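Local coordinates for protein erythrocyte binding antigen 140 (Plasmodium falciparum, PDB 4GF2) that probably binds a receptor on the host red-cell surface during erythrocyte invasion, this chain being the part that carries its two Duffy-binding-like domains, at residues F94-N99 / N177-E182; P342-T347 / F483-D488. The protein carries 3 engineered substitutions. All blocks are in the same frame, centred on the assembly; numbering follows the deposited sequence.

Contact 1: F94-N99 / N177-E182; sequences FSDFRN and NLWIKE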
loop_
_atom_site.group_PDB
_atom_site.type_symbol
_atom_site.label_atom_id
_atom_site.label_comp_id
_atom_site.label_asym_id
_atom_site.label_seq_id
_atom_site.Cartn_x
_atom_site.Cartn_y
_atom_site.Cartn_z
ATOM N N PHE A 94 11.362 39.848 5.187
ATOM C CA PHE A 94 12.017 40.950 5.883
ATOM C C PHE A 94 12.778 40.410 7.087
ATOM O O PHE A 94 13.895 40.836 7.381
ATOM C CB PHE A 94 11.008 41.999 6.340
ATOM C CG PHE A 94 11.627 43.140 7.104
ATOM C CD1 PHE A 94 12.329 44.133 6.445
ATOM C CD2 PHE A 94 11.508 43.215 8.480
ATOM C CE1 PHE A 94 12.898 45.178 7.139
ATOM C CE2 PHE A 94 12.077 44.261 9.180
ATOM C CZ PHE A 94 12.768 45.245 8.507
ATOM N N SER A 95 12.163 39.460 7.779
ATOM C CA SER A 95 12.767 38.880 8.965
ATOM C C SER A 95 14.023 38.094 8.610
ATOM O O SER A 95 14.995 38.105 9.360
ATOM C CB SER A 95 11.763 37.975 9.676
ATOM O OG SER A 95 10.612 38.708 10.041
ATOM N N ASP A 96 14.003 37.414 7.466
ATOM C CA ASP A 96 15.164 36.648 7.021
ATOM C C ASP A 96 16.303 37.566 6.586
ATOM O O ASP A 96 17.473 37.235 6.776
ATOM C CB ASP A 96 14.791 35.688 5.892
ATOM C CG ASP A 96 14.144 34.414 6.401
ATOM O OD1 ASP A 96 14.497 33.977 7.513
ATOM O OD2 ASP A 96 13.285 33.850 5.691
ATOM N N PHE A 97 15.966 38.715 6.007
ATOM C CA PHE A 97 16.981 39.726 5.720
ATOM C C PHE A 97 17.695 40.098 7.014
ATOM O O PHE A 97 18.921 40.204 7.051
ATOM C CB PHE A 97 16.371 40.981 5.088
ATOM C CG PHE A 97 16.143 40.873 3.603
ATOM C CD1 PHE A 97 17.198 40.624 2.743
ATOM C CD2 PHE A 97 14.873 41.044 3.067
ATOM C CE1 PHE A 97 16.988 40.530 1.374
ATOM C CE2 PHE A 97 14.660 40.955 1.704
ATOM C CZ PHE A 97 15.720 40.696 0.856
ATOM N N ARG A 98 16.916 40.285 8.077
ATOM C CA ARG A 98 17.470 40.642 9.378
ATOM C C ARG A 98 18.321 39.517 9.946
ATOM O O ARG A 98 19.472 39.724 10.333
ATOM C CB ARG A 98 16.345 40.954 10.363
ATOM C CG ARG A 98 16.821 41.190 11.792
ATOM C CD ARG A 98 15.650 41.413 12.729
ATOM N NE ARG A 98 16.082 41.608 14.109
ATOM C CZ ARG A 98 16.175 40.644 15.023
ATOM N NH1 ARG A 98 15.863 39.389 14.729
ATOM N NH2 ARG A 98 16.582 40.941 16.248
ATOM N N ASN A 99 17.744 38.322 9.994
ATOM C CA ASN A 99 18.374 37.205 10.685
ATOM C C ASN A 99 19.578 36.616 9.953
ATOM O O ASN A 99 20.509 36.130 10.583
ATOM C CB ASN A 99 17.335 36.130 10.991
ATOM C CG ASN A 99 16.399 36.540 12.111
ATOM O OD1 ASN A 99 16.732 37.407 12.915
ATOM N ND2 ASN A 99 15.231 35.918 12.173
ATOM N N ASN A 177 11.591 30.361 15.347
ATOM C CA ASN A 177 10.228 30.635 15.776
ATOM C C ASN A 177 9.397 31.071 14.571
ATOM O O ASN A 177 8.297 30.562 14.339
ATOM C CB ASN A 177 10.204 31.710 16.866
ATOM C CG ASN A 177 10.961 31.292 18.124
ATOM O OD1 ASN A 177 11.952 30.561 18.059
ATOM N ND2 ASN A 177 10.490 31.757 19.277
ATOM N N LEU A 178 9.943 32.000 13.793
ATOM C CA LEU A 178 9.265 32.502 12.605
ATOM C C LEU A 178 9.078 31.402 11.563
ATOM O O LEU A 178 8.035 31.331 10.920
ATOM C CB LEU A 178 10.039 33.674 11.998
ATOM C CG LEU A 178 10.144 34.921 12.879
ATOM C CD1 LEU A 178 11.035 35.981 12.240
ATOM C CD2 LEU A 178 8.767 35.486 13.167
ATOM N N TRP A 179 10.078 30.539 11.401
ATOM C CA TRP A 179 9.987 29.469 10.408
ATOM C C TRP A 179 8.926 28.446 10.793
ATOM O O TRP A 179 8.130 28.025 9.956
ATOM C CB TRP A 179 11.334 28.778 10.210
ATOM C CG TRP A 179 12.259 29.528 9.306
ATOM C CD1 TRP A 179 12.143 30.830 8.909
ATOM C CD2 TRP A 179 13.441 29.021 8.673
ATOM N NE1 TRP A 179 13.186 31.166 8.077
ATOM C CE2 TRP A 179 13.995 30.072 7.916
ATOM C CE3 TRP A 179 14.088 27.782 8.680
ATOM C CZ2 TRP A 179 15.161 29.921 7.171
ATOM C CZ3 TRP A 179 15.249 27.636 7.942
ATOM C CH2 TRP A 179 15.774 28.698 7.199
ATOM N N ILE A 180 8.905 28.056 12.062
ATOM C CA ILE A 180 7.899 27.117 12.539
ATOM C C ILE A 180 6.494 27.664 12.264
ATOM O O ILE A 180 5.630 26.953 11.752
ATOM C CB ILE A 180 8.084 26.811 14.040
ATOM C CG1 ILE A 180 9.264 25.853 14.232
ATOM C CG2 ILE A 180 6.825 26.193 14.625
ATOM C CD1 ILE A 180 9.540 25.475 15.675
ATOM N N LYS A 181 6.280 28.935 12.589
ATOM C CA LYS A 181 4.989 29.575 12.366
ATOM C C LYS A 181 4.611 29.552 10.890
ATOM O O LYS A 181 3.477 29.225 10.534
ATOM C CB LYS A 181 5.022 31.024 12.857
ATOM C CG LYS A 181 4.829 31.199 14.357
ATOM C CD LYS A 181 5.506 32.475 14.830
ATOM C CE LYS A 181 4.766 33.127 15.970
ATOM N NZ LYS A 181 5.433 34.399 16.364
ATOM N N GLU A 182 5.562 29.922 10.036
ATOM C CA GLU A 182 5.327 29.956 8.600
ATOM C C GLU A 182 5.005 28.552 8.106
ATOM O O GLU A 182 4.028 28.344 7.389
ATOM C CB GLU A 182 6.551 30.510 7.854
ATOM C CG GLU A 182 6.365 30.583 6.332
ATOM C CD GLU A 182 7.607 31.055 5.593
ATOM O OE1 GLU A 182 8.671 31.201 6.232
ATOM O OE2 GLU A 182 7.517 31.282 4.365
#
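Asp-96 OD1 takes two hydrogen bonds: one from Trp-179 NE1 across the contact, at 3.2 Å, and one from Gln-175 NE2, at the start of the same helix as the tryptophan. The indole N-H reaches the syn lone pair of OD1 with an N-H...O angle of 150°. OD1 sits at the NE1 edge of the indole, a little out of its plane; the carboxylate is turned 83° to the ring. The other oxygen, Asp-96 OD2, forms a salt bridge with Arg-39, which also pairs with Glu-182 OE1; the shared arginine probably offsets the like charges of the two acids, whose OD2 and OE1 lie 5.3 Å apart. Beside this polar pair, Leu-178 is directed toward the facing helix. Its CG stands opposite the carbonyl carbon and its chain then extends, which lays CD1 against Ser-95 CB at 3.3 Å. Ser-95 OG bonds back to Arg-91 O and to a glycerol, probably from the crystallisation liquor. The segments run nearly antiparallel (154°) with axes 11.4 Å apart. They join helices 83-101 and 175-202 of the first Duffy binding domain; Phe-94 packs behind on helix 132-155, and Ile-180 on helices 213-242 and 252-259.

Contact 2: P342-T347 / F483-D488; sequences PPRRQT and FKEWGD
Arg-344 and Glu-485 meet in a two-pronged, side-on salt bridge that is the tight part of this contact. Arg-344 NE gives its hydrogen to Glu-485 OE2 at 2.9 Å, and Arg-344 NH2 gives one to Glu-485 OE1 at 3.0 Å. The second bond is the straighter, 171° at the hydrogen, and lies in the guanidinium plane on the syn lone pair of OE1; the first meets OE2 from the syn side but lifted 30° from the carboxylate plane. The planes of the two flat groups are inclined by 26°, edge against edge. Glu-485 spans the gap fully stretched, with CG anti to the backbone N, whereas the arginine chain folds at chi3 to turn its NE edge to the acid. In this second Duffy binding domain, a largely helical fold, the bridge ties the one-turn helix 343-346 to the long helix 478-508. Helix 388-407 supplies the second shell: Asp-401 forms a salt bridge with NH2 and Ser-398 accepts from NH1, so both ends of the guanidinium are held and its rotation is restricted. The looser part is the van der Waals touch of Pro-342, the N-cap residue of the short helix, whose ring CG lies 3.5 Å from Glu-485 OE1, with CB also beside the carboxylate. Arg-344 and Pro-342 are buried, while Glu-485 stays partly exposed.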
loop_
_atom_site.group_PDB
_atom_site.type_symbol
_atom_site.label_atom_id
_atom_site.label_comp_id
_atom_site.label_asym_id
_atom_site.label_seq_id
_atom_site.Cartn_x
_atom_site.Cartn_y
_atom_site.Cartn_z
ATOM N N PRO A 342 -9.154 -29.220 -10.043
ATOM C CA PRO A 342 -10.235 -29.386 -9.065
ATOM C C PRO A 342 -11.321 -28.337 -9.260
ATOM O O PRO A 342 -11.009 -27.201 -9.618
ATOM C CB PRO A 342 -9.532 -29.169 -7.718
ATOM C CG PRO A 342 -8.073 -29.294 -8.002
ATOM C CD PRO A 342 -7.889 -28.832 -9.404
ATOM N N PRO A 343 -12.587 -28.714 -9.042
ATOM C CA PRO A 343 -13.683 -27.740 -9.103
ATOM C C PRO A 343 -13.402 -26.512 -8.244
ATOM O O PRO A 343 -13.722 -25.389 -8.630
ATOM C CB PRO A 343 -14.868 -28.525 -8.547
ATOM C CG PRO A 343 -14.575 -29.944 -8.921
ATOM C CD PRO A 343 -13.079 -30.091 -8.851
ATOM N N ARG A 344 -12.804 -26.739 -7.081
ATOM C CA ARG A 344 -12.435 -25.665 -6.173
ATOM C C ARG A 344 -11.498 -24.668 -6.859
ATOM O O ARG A 344 -11.617 -23.462 -6.666
ATOM C CB ARG A 344 -11.771 -26.257 -4.926
ATOM C CG ARG A 344 -11.311 -25.240 -3.894
ATOM C CD ARG A 344 -10.334 -25.872 -2.909
ATOM N NE ARG A 344 -9.280 -26.604 -3.605
ATOM C CZ ARG A 344 -8.277 -26.035 -4.266
ATOM N NH1 ARG A 344 -8.170 -24.710 -4.326
ATOM N NH2 ARG A 344 -7.377 -26.793 -4.874
ATOM N N ARG A 345 -10.573 -25.173 -7.670
ATOM C CA ARG A 345 -9.627 -24.314 -8.381
ATOM C C ARG A 345 -10.310 -23.567 -9.522
ATOM O O ARG A 345 -9.963 -22.425 -9.827
ATOM C CB ARG A 345 -8.459 -25.143 -8.916
ATOM C CG ARG A 345 -7.528 -24.391 -9.867
ATOM C CD ARG A 345 -6.836 -23.222 -9.188
ATOM N NE ARG A 345 -5.991 -22.475 -10.121
ATOM C CZ ARG A 345 -6.414 -21.483 -10.898
ATOM N NH1 ARG A 345 -7.681 -21.094 -10.872
ATOM N NH2 ARG A 345 -5.565 -20.872 -11.708
ATOM N N GLN A 346 -11.282 -24.221 -10.147
ATOM C CA GLN A 346 -12.028 -23.636 -11.254
ATOM C C GLN A 346 -12.882 -22.462 -10.794
ATOM O O GLN A 346 -13.229 -21.594 -11.589
ATOM C CB GLN A 346 -12.939 -24.689 -11.892
ATOM C CG GLN A 346 -12.208 -25.878 -12.484
ATOM C CD GLN A 346 -13.154 -26.955 -12.978
ATOM O OE1 GLN A 346 -14.211 -26.663 -13.535
ATOM N NE2 GLN A 346 -12.777 -28.210 -12.774
ATOM N N THR A 347 -13.230 -22.452 -9.511
ATOM C CA THR A 347 -14.124 -21.434 -8.968
ATOM C C THR A 347 -13.434 -20.563 -7.915
ATOM O O THR A 347 -14.096 -19.862 -7.155
ATOM C CB THR A 347 -15.371 -22.077 -8.341
ATOM O OG1 THR A 347 -14.996 -22.825 -7.178
ATOM C CG2 THR A 347 -16.055 -23.003 -9.340
ATOM N N PHE A 483 -4.111 -34.294 -6.869
ATOM C CA PHE A 483 -4.327 -35.729 -6.988
ATOM C C PHE A 483 -4.960 -36.274 -5.709
ATOM O O PHE A 483 -5.954 -37.000 -5.755
ATOM C CB PHE A 483 -2.997 -36.439 -7.256
ATOM C CG PHE A 483 -3.138 -37.890 -7.638
ATOM C CD1 PHE A 483 -4.367 -38.422 -7.998
ATOM C CD2 PHE A 483 -2.035 -38.725 -7.630
ATOM C CE1 PHE A 483 -4.486 -39.755 -8.346
ATOM C CE2 PHE A 483 -2.150 -40.058 -7.977
ATOM C CZ PHE A 483 -3.378 -40.573 -8.335
ATOM N N LYS A 484 -4.380 -35.917 -4.568
ATOM C CA LYS A 484 -4.914 -36.328 -3.275
ATOM C C LYS A 484 -6.304 -35.739 -3.044
ATOM O O LYS A 484 -7.194 -36.417 -2.533
ATOM C CB LYS A 484 -3.973 -35.910 -2.143
ATOM C CG LYS A 484 -4.689 -35.305 -0.949
ATOM C CD LYS A 484 -3.759 -35.121 0.240
ATOM C CE LYS A 484 -4.212 -33.967 1.119
ATOM N NZ LYS A 484 -5.646 -34.071 1.508
ATOM N N GLU A 485 -6.486 -34.474 -3.416
ATOM C CA GLU A 485 -7.782 -33.819 -3.283
ATOM C C GLU A 485 -8.828 -34.594 -4.076
ATOM O O GLU A 485 -9.971 -34.744 -3.643
ATOM C CB GLU A 485 -7.709 -32.369 -3.777
ATOM C CG GLU A 485 -8.968 -31.544 -3.508
ATOM C CD GLU A 485 -8.875 -30.121 -4.049
ATOM O OE1 GLU A 485 -7.786 -29.723 -4.519
ATOM O OE2 GLU A 485 -9.895 -29.396 -4.002
ATOM N N TRP A 486 -8.426 -35.086 -5.244
ATOM C CA TRP A 486 -9.316 -35.866 -6.091
ATOM C C TRP A 486 -9.679 -37.178 -5.405
ATOM O O TRP A 486 -10.837 -37.594 -5.414
ATOM C CB TRP A 486 -8.654 -36.140 -7.442
ATOM C CG TRP A 486 -9.463 -37.019 -8.338
ATOM C CD1 TRP A 486 -10.293 -36.621 -9.341
ATOM C CD2 TRP A 486 -9.517 -38.450 -8.314
ATOM N NE1 TRP A 486 -10.863 -37.715 -9.945
ATOM C CE2 TRP A 486 -10.403 -38.851 -9.332
ATOM C CE3 TRP A 486 -8.906 -39.432 -7.530
ATOM C CZ2 TRP A 486 -10.694 -40.187 -9.584
ATOM C CZ3 TRP A 486 -9.195 -40.760 -7.783
ATOM C CH2 TRP A 486 -10.081 -41.125 -8.800
ATOM N N GLY A 487 -8.681 -37.823 -4.808
ATOM C CA GLY A 487 -8.895 -39.060 -4.082
ATOM C C GLY A 487 -9.959 -38.910 -3.010
ATOM O O GLY A 487 -10.961 -39.629 -3.015
ATOM N N ASP A 488 -9.744 -37.972 -2.092
ATOM C CA ASP A 488 -10.697 -37.730 -1.015
ATOM C C ASP A 488 -12.087 -37.437 -1.567
ATOM O O ASP A 488 -13.090 -37.882 -1.012
ATOM C CB ASP A 488 -10.239 -36.566 -0.137
ATOM C CG ASP A 488 -9.053 -36.922 0.732
ATOM O OD1 ASP A 488 -8.865 -38.123 1.017
ATOM O OD2 ASP A 488 -8.314 -36.001 1.138
#

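Overall arrangement
Contact 1 closes before contact 2 opens along the chain, and the two lie on opposite sides of its centre, their own centres about 71 Å apart and their nearest atoms about 54 Å. They share no helix. Contact 1 joins helices 83-101 and 175-202 in the first Duffy binding domain; contact 2 joins the short helix 343-346 to helix 478-508 in the second. Each brings together parts of one domain that are far apart in sequence, 78 and 136 residues at the closest ends, with mainly helix in between. Neither spans the two domains, so each belongs to the internal fold of one of the tandem modules, which together probably serve receptor binding.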